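PDB 3HUR: alanine racemase from Oenococcus oeni PSU-1, which belongs to the alanine racemase family, whose members pair an N-terminal TIM-barrel domain with a C-terminal domain built mainly of beta strands. Local coordinates for residues W112-P117 and K148-K153; L127-G132 and D142-A147. One frame throughout, in Å; residues are numbered along the deposited sequence.

Contact 1. Residues W112-P117 and K148-K153; sequences WLQNLP and KKIIDK
L113 and I151 form the tightly packed half of this contact, in which the short helix 110-114 meets the last turn and a half of helix 141-153 on the outside of a TIM barrel. CD1 of L113 lies 3.9 Å from CD1 of I151, and the two side chains cross at about a right angle, with L113 CD1 against the CD1 end of I151. Both residues also rest on I107 of strand 103-107 and L157 of strand 157-163. Branched aliphatic side chains suit this buried seam, where the helices must fit against each other and against the barrel wall at once.

I150, one position earlier, faces helix 110-114 from a more open place. Its CG2 stands 4.4 Å from CD2 of L113 and 4.2 Å from the carbonyl O of L113, loose van der Waals distances. On the face turned away from the contact, K148 NZ reaches D152 OD2 at 2.9 Å; this salt bridge spans one helical turn and uses the syn lone pair of the carboxylate.

Q114 borders the solvent side. Glutamine suits this exposed border because its methylene groups can pack while its amide stays polar. The extended chain carries the amide onward, while CG, set beside the backbone N (chi1 -65°), crosses the end of I150 and touches its CD1 at 3.7 Å.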
ATOM      1  N   TRP A 112       4.351  37.930 -25.479  1.00 48.91           N
ATOM      2  CA  TRP A 112       5.677  37.297 -25.514  1.00 49.50           C
ATOM      3  C   TRP A 112       6.427  37.613 -26.806  1.00 49.92           C
ATOM      4  O   TRP A 112       7.618  37.881 -26.786  1.00 49.62           O
ATOM      5  CB  TRP A 112       5.526  35.766 -25.328  1.00 49.58           C
ATOM      6  CG  TRP A 112       6.829  34.984 -25.319  1.00 49.40           C
ATOM      7  CD1 TRP A 112       7.512  34.549 -24.225  1.00 48.44           C
ATOM      8  CD2 TRP A 112       7.592  34.561 -26.460  1.00 48.37           C
ATOM      9  NE1 TRP A 112       8.642  33.885 -24.610  1.00 48.04           N
ATOM     10  CE2 TRP A 112       8.722  33.888 -25.974  1.00 47.42           C
ATOM     11  CE3 TRP A 112       7.442  34.713 -27.840  1.00 47.20           C
ATOM     12  CZ2 TRP A 112       9.679  33.352 -26.811  1.00 46.62           C
ATOM     13  CZ3 TRP A 112       8.396  34.180 -28.668  1.00 46.81           C
ATOM     14  CH2 TRP A 112       9.498  33.503 -28.153  1.00 46.88           C
ATOM     15  N   LEU A 113       5.717  37.553 -27.932  1.00 51.42           N
ATOM     16  CA  LEU A 113       6.291  37.851 -29.273  1.00 52.12           C
ATOM     17  C   LEU A 113       6.623  39.311 -29.447  1.00 52.56           C
ATOM     18  O   LEU A 113       7.640  39.646 -30.022  1.00 53.40           O
ATOM     19  CB  LEU A 113       5.318  37.476 -30.396  1.00 52.16           C
ATOM     20  CG  LEU A 113       5.570  36.193 -31.173  1.00 52.01           C
ATOM     21  CD1 LEU A 113       4.551  36.082 -32.327  1.00 49.39           C
ATOM     22  CD2 LEU A 113       6.997  36.156 -31.682  1.00 50.52           C
ATOM     23  N   GLN A 114       5.739  40.173 -28.973  1.00 53.52           N
ATOM     24  CA  GLN A 114       5.938  41.616 -29.107  1.00 54.39           C
ATOM     25  C   GLN A 114       7.143  42.056 -28.317  1.00 54.97           C
ATOM     26  O   GLN A 114       7.880  42.914 -28.776  1.00 55.31           O
ATOM     27  CB  GLN A 114       4.704  42.409 -28.642  1.00 54.15           C
ATOM     28  CG  GLN A 114       3.477  42.178 -29.502  1.00 54.09           C
ATOM     29  CD  GLN A 114       2.187  42.623 -28.830  1.00 54.45           C
ATOM     30  OE1 GLN A 114       2.155  42.911 -27.632  1.00 53.19           O
ATOM     31  NE2 GLN A 114       1.111  42.659 -29.603  1.00 54.29           N
ATOM     32  N   ASN A 115       7.339  41.462 -27.136  1.00 55.92           N
ATOM     33  CA  ASN A 115       8.440  41.842 -26.231  1.00 56.41           C
ATOM     34  C   ASN A 115       9.700  40.990 -26.398  1.00 56.67           C
ATOM     35  O   ASN A 115      10.658  41.144 -25.622  1.00 56.76           O
ATOM     36  CB  ASN A 115       7.981  41.787 -24.760  1.00 56.75           C
ATOM     37  CG  ASN A 115       6.820  42.758 -24.451  1.00 57.84           C
ATOM     38  OD1 ASN A 115       6.982  43.985 -24.475  1.00 58.51           O
ATOM     39  ND2 ASN A 115       5.659  42.201 -24.143  1.00 56.18           N
ATOM     40  N   LEU A 116       9.711  40.090 -27.386  1.00 56.70           N
ATOM     41  CA  LEU A 116      10.945  39.389 -27.736  1.00 56.90           C
ATOM     42  C   LEU A 116      12.093  40.372 -27.712  1.00 57.02           C
ATOM     43  O   LEU A 116      12.003  41.417 -28.343  1.00 57.54           O
ATOM     44  CB  LEU A 116      10.875  38.814 -29.137  1.00 56.83           C
ATOM     45  CG  LEU A 116      10.586  37.334 -29.233  1.00 56.99           C
ATOM     46  CD1 LEU A 116      10.900  36.922 -30.649  1.00 57.34           C
ATOM     47  CD2 LEU A 116      11.415  36.550 -28.242  1.00 55.94           C
ATOM     48  N   PRO A 117      13.161  40.067 -26.968  1.00 57.19           N
ATOM     49  CA  PRO A 117      14.317  40.934 -27.090  1.00 57.23           C
ATOM     50  C   PRO A 117      15.125  40.646 -28.340  1.00 56.97           C
ATOM     51  O   PRO A 117      14.778  39.770 -29.129  1.00 56.98           O
ATOM     52  CB  PRO A 117      15.141  40.625 -25.819  1.00 57.21           C
ATOM     53  CG  PRO A 117      14.710  39.325 -25.395  1.00 57.64           C
ATOM     54  CD  PRO A 117      13.258  39.214 -25.773  1.00 57.44           C
ATOM     55  N   LYS A 148       1.441  36.506 -36.794  1.00 49.96           N
ATOM     56  CA  LYS A 148       2.017  36.072 -38.098  1.00 50.16           C
ATOM     57  C   LYS A 148       2.778  37.197 -38.774  1.00 50.21           C
ATOM     58  O   LYS A 148       3.775  36.942 -39.446  1.00 50.82           O
ATOM     59  CB  LYS A 148       0.926  35.594 -39.040  1.00 50.11           C
ATOM     60  CG  LYS A 148       1.434  35.023 -40.348  1.00 51.26           C
ATOM     61  CD  LYS A 148       0.253  34.616 -41.282  1.00 51.61           C
ATOM     62  CE  LYS A 148       0.709  33.775 -42.514  1.00 52.75           C
ATOM     63  NZ  LYS A 148       1.824  34.404 -43.293  1.00 52.05           N
ATOM     64  N   LYS A 149       2.289  38.430 -38.580  1.00 50.02           N
ATOM     65  CA  LYS A 149       2.973  39.655 -39.012  1.00 49.97           C
ATOM     66  C   LYS A 149       4.316  39.792 -38.354  1.00 49.04           C
ATOM     67  O   LYS A 149       5.278  40.060 -39.045  1.00 49.50           O
ATOM     68  CB  LYS A 149       2.144  40.935 -38.711  1.00 50.35           C
ATOM     69  N   ILE A 150       4.389  39.626 -37.029  1.00 48.27           N
ATOM     70  CA  ILE A 150       5.656  39.826 -36.310  1.00 47.48           C
ATOM     71  C   ILE A 150       6.651  38.783 -36.702  1.00 47.84           C
ATOM     72  O   ILE A 150       7.822  39.090 -36.872  1.00 48.49           O
ATOM     73  CB  ILE A 150       5.509  39.817 -34.795  1.00 47.47           C
ATOM     74  CG1 ILE A 150       4.692  41.029 -34.351  1.00 45.71           C
ATOM     75  CG2 ILE A 150       6.918  39.821 -34.108  1.00 46.28           C
ATOM     76  CD1 ILE A 150       4.116  40.908 -32.966  1.00 45.30           C
ATOM     77  N   ILE A 151       6.180  37.561 -36.901  1.00 48.70           N
ATOM     78  CA  ILE A 151       7.040  36.458 -37.350  1.00 49.35           C
ATOM     79  C   ILE A 151       7.559  36.656 -38.753  1.00 50.52           C
ATOM     80  O   ILE A 151       8.755  36.580 -38.984  1.00 50.44           O
ATOM     81  CB  ILE A 151       6.303  35.083 -37.270  1.00 49.39           C
ATOM     82  CG1 ILE A 151       6.302  34.574 -35.821  1.00 48.37           C
ATOM     83  CG2 ILE A 151       6.942  34.055 -38.209  1.00 47.74           C
ATOM     84  CD1 ILE A 151       5.073  33.753 -35.437  1.00 47.34           C
ATOM     85  N   ASP A 152       6.643  36.876 -39.699  1.00 52.26           N
ATOM     86  CA  ASP A 152       7.018  37.138 -41.105  1.00 52.86           C
ATOM     87  C   ASP A 152       8.029  38.273 -41.225  1.00 52.80           C
ATOM     88  O   ASP A 152       9.088  38.127 -41.835  1.00 52.33           O
ATOM     89  CB  ASP A 152       5.778  37.472 -41.926  1.00 53.14           C
ATOM     90  CG  ASP A 152       4.966  36.246 -42.281  1.00 54.57           C
ATOM     91  OD1 ASP A 152       5.499  35.120 -42.194  1.00 57.65           O
ATOM     92  OD2 ASP A 152       3.796  36.411 -42.675  1.00 56.64           O
ATOM     93  N   LYS A 153       7.712  39.396 -40.601  1.00 53.12           N
ATOM     94  CA  LYS A 153       8.628  40.540 -40.613  1.00 53.75           C
ATOM     95  C   LYS A 153      10.022  40.184 -40.069  1.00 52.92           C
ATOM     96  O   LYS A 153      11.008  40.744 -40.529  1.00 53.45           O
ATOM     97  CB  LYS A 153       8.036  41.724 -39.836  1.00 54.44           C
ATOM     98  CG  LYS A 153       8.341  43.112 -40.457  1.00 57.79           C
ATOM     99  CD  LYS A 153       7.911  44.292 -39.528  1.00 60.38           C
ATOM    100  CE  LYS A 153       8.879  45.500 -39.649  1.00 62.79           C
ATOM    101  NZ  LYS A 153       9.437  45.884 -38.306  1.00 63.72           N
TER

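Contact 2. Residues L127-G132 and D142-A147; sequences LAIDTG and DEISAA
I144 packs the end of its side chain against I129, CD1 to CD1 at 4.3 Å, while one helical turn later A147 meets L127. I144 has the largest share of buried surface. Its CD1 is swung away from CA (chi2 152°), lengthening the reach toward the chain just past strand 123-128. I129 does the reverse: its chi2 of -47° folds CD1 back beside CA. L190 of helix 174-191 touches both isoleucines, whose branched, wholly apolar side chains suit a place enclosed on several sides.

These residues belong to the beta-alpha-beta unit of strand 123-128, helix 141-153 and strand 157-163 of the TIM barrel, with the helix laid over the outer surface of the parallel sheet. L127 is the strand's own contribution. Its CD1 approaches A147 CB at 4.4 Å, and alanine offers only its CB here, a small apolar surface for the leucine end; F138 lies against both L127 and I144.

Beyond the apolar patch the chain turns. D130 forms an Asx turn, its OD1 accepting from G132 N at 2.7 Å, with the donor 35° out of the carboxylate plane. G132, lacking a CB, can adopt its unusual backbone angles without striking the preceding carbonyl.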
ATOM      1  N   LEU A 127       3.569  27.904 -33.018  1.00 39.02           N
ATOM      2  CA  LEU A 127       2.466  28.740 -32.677  1.00 38.86           C
ATOM      3  C   LEU A 127       1.337  27.818 -32.286  1.00 38.42           C
ATOM      4  O   LEU A 127       0.897  26.965 -33.064  1.00 38.05           O
ATOM      5  CB  LEU A 127       2.124  29.552 -33.904  1.00 39.81           C
ATOM      6  CG  LEU A 127       1.190  30.724 -33.760  1.00 40.26           C
ATOM      7  CD1 LEU A 127       1.830  31.803 -32.924  1.00 40.30           C
ATOM      8  CD2 LEU A 127       0.963  31.186 -35.193  1.00 42.55           C
ATOM      9  N   ALA A 128       0.897  27.963 -31.050  1.00 37.93           N
ATOM     10  CA  ALA A 128      -0.038  27.029 -30.472  1.00 37.51           C
ATOM     11  C   ALA A 128      -1.405  27.642 -30.570  1.00 37.22           C
ATOM     12  O   ALA A 128      -1.607  28.768 -30.140  1.00 36.04           O
ATOM     13  CB  ALA A 128       0.317  26.758 -29.019  1.00 36.71           C
ATOM     14  N   ILE A 129      -2.339  26.894 -31.130  1.00 37.66           N
ATOM     15  CA  ILE A 129      -3.688  27.353 -31.229  1.00 39.03           C
ATOM     16  C   ILE A 129      -4.551  26.791 -30.111  1.00 40.07           C
ATOM     17  O   ILE A 129      -4.885  25.626 -30.100  1.00 39.59           O
ATOM     18  CB  ILE A 129      -4.311  26.969 -32.603  1.00 39.44           C
ATOM     19  CG1 ILE A 129      -3.393  27.405 -33.764  1.00 39.22           C
ATOM     20  CG2 ILE A 129      -5.691  27.566 -32.721  1.00 37.95           C
ATOM     21  CD1 ILE A 129      -2.882  28.794 -33.650  1.00 36.87           C
ATOM     22  N   ASP A 130      -4.926  27.644 -29.180  1.00 42.29           N
ATOM     23  CA  ASP A 130      -5.873  27.263 -28.143  1.00 44.27           C
ATOM     24  C   ASP A 130      -7.241  27.051 -28.752  1.00 45.06           C
ATOM     25  O   ASP A 130      -8.012  27.992 -28.899  1.00 45.57           O
ATOM     26  CB  ASP A 130      -5.953  28.350 -27.060  1.00 44.86           C
ATOM     27  CG  ASP A 130      -6.913  27.987 -25.891  1.00 47.83           C
ATOM     28  OD1 ASP A 130      -7.464  26.856 -25.832  1.00 50.94           O
ATOM     29  OD2 ASP A 130      -7.122  28.859 -25.012  1.00 51.79           O
ATOM     30  N   THR A 131      -7.551  25.814 -29.104  1.00 46.46           N
ATOM     31  CA  THR A 131      -8.894  25.485 -29.530  1.00 47.30           C
ATOM     32  C   THR A 131      -9.699  24.953 -28.358  1.00 49.22           C
ATOM     33  O   THR A 131     -10.661  24.214 -28.551  1.00 49.30           O
ATOM     34  CB  THR A 131      -8.908  24.433 -30.633  1.00 47.11           C
ATOM     35  OG1 THR A 131      -8.521  23.167 -30.095  1.00 46.19           O
ATOM     36  CG2 THR A 131      -7.988  24.813 -31.752  1.00 46.12           C
ATOM     37  N   GLY A 132      -9.321  25.303 -27.136  1.00 51.73           N
ATOM     38  CA  GLY A 132     -10.196  24.996 -26.013  1.00 53.65           C
ATOM     39  C   GLY A 132      -9.597  24.641 -24.675  1.00 55.12           C
ATOM     40  O   GLY A 132      -9.636  25.444 -23.735  1.00 56.22           O
ATOM     41  N   ASP A 142      -7.639  37.624 -34.493  1.00 54.00           N
ATOM     42  CA  ASP A 142      -6.873  38.855 -34.748  1.00 54.66           C
ATOM     43  C   ASP A 142      -5.454  38.802 -34.143  1.00 53.97           C
ATOM     44  O   ASP A 142      -4.478  39.245 -34.770  1.00 54.31           O
ATOM     45  CB  ASP A 142      -7.645  40.113 -34.290  1.00 55.17           C
ATOM     46  CG  ASP A 142      -8.017  40.088 -32.799  1.00 58.03           C
ATOM     47  OD1 ASP A 142      -8.053  41.182 -32.186  1.00 61.27           O
ATOM     48  OD2 ASP A 142      -8.275  38.987 -32.244  1.00 60.21           O
ATOM     49  N   GLU A 143      -5.334  38.232 -32.947  1.00 53.19           N
ATOM     50  CA  GLU A 143      -4.023  38.018 -32.309  1.00 52.28           C
ATOM     51  C   GLU A 143      -3.108  37.080 -33.124  1.00 50.87           C
ATOM     52  O   GLU A 143      -1.885  37.286 -33.185  1.00 49.67           O
ATOM     53  CB  GLU A 143      -4.212  37.489 -30.887  1.00 52.51           C
ATOM     54  CG  GLU A 143      -4.755  38.515 -29.867  1.00 54.13           C
ATOM     55  CD  GLU A 143      -4.645  37.996 -28.422  1.00 57.98           C
ATOM     56  OE1 GLU A 143      -4.576  36.748 -28.238  1.00 60.66           O
ATOM     57  OE2 GLU A 143      -4.609  38.817 -27.470  1.00 59.52           O
ATOM     58  N   ILE A 144      -3.699  36.082 -33.775  1.00 49.75           N
ATOM     59  CA  ILE A 144      -2.924  35.152 -34.576  1.00 49.69           C
ATOM     60  C   ILE A 144      -2.335  35.888 -35.764  1.00 50.08           C
ATOM     61  O   ILE A 144      -1.136  35.786 -36.019  1.00 49.54           O
ATOM     62  CB  ILE A 144      -3.761  33.937 -35.018  1.00 49.76           C
ATOM     63  CG1 ILE A 144      -4.091  33.069 -33.801  1.00 49.67           C
ATOM     64  CG2 ILE A 144      -3.036  33.108 -36.077  1.00 48.62           C
ATOM     65  CD1 ILE A 144      -5.391  32.283 -33.915  1.00 49.12           C
ATOM     66  N   SER A 145      -3.155  36.673 -36.475  1.00 50.62           N
ATOM     67  CA  SER A 145      -2.615  37.447 -37.599  1.00 50.66           C
ATOM     68  C   SER A 145      -1.675  38.558 -37.127  1.00 50.05           C
ATOM     69  O   SER A 145      -0.691  38.834 -37.795  1.00 50.37           O
ATOM     70  CB  SER A 145      -3.707  37.976 -38.552  1.00 50.79           C
ATOM     71  OG  SER A 145      -4.577  38.865 -37.907  1.00 51.39           O
ATOM     72  N   ALA A 146      -1.921  39.167 -35.972  1.00 49.77           N
ATOM     73  CA  ALA A 146      -0.905  40.082 -35.419  1.00 50.12           C
ATOM     74  C   ALA A 146       0.398  39.328 -35.299  1.00 50.60           C
ATOM     75  O   ALA A 146       1.449  39.813 -35.720  1.00 52.11           O
ATOM     76  CB  ALA A 146      -1.304  40.627 -34.102  1.00 49.87           C
ATOM     77  N   ALA A 147       0.317  38.106 -34.786  1.00 50.59           N
ATOM     78  CA  ALA A 147       1.506  37.318 -34.499  1.00 50.01           C
ATOM     79  C   ALA A 147       2.212  36.878 -35.770  1.00 49.72           C
ATOM     80  O   ALA A 147       3.440  36.878 -35.823  1.00 48.90           O
ATOM     81  CB  ALA A 147       1.129  36.116 -33.647  1.00 49.87           C
TER

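Overall arrangement
Contacts 1 and 2 share helix 141-153: its last part meets 112-117, and the part before it meets 127-132. Their centres are 13 Å apart and they touch directly, L113 CD1 of contact 1 lying 3.7 Å from A147 CB of contact 2, so one apolar strip runs along the helix. Contact 2 is nested inside the loop closed by contact 1, because residues 127-147 lie between 117 and 148; helix 110-114 and strand 123-128 are successive elements. Both sit in the N-terminal domain on the same side of the chain's centre, centred about 33 Å and 28 Å respectively from it. From contact 1 to contact 2 the packing goes from partly exposed helix-helix to fully buried helix on barrel.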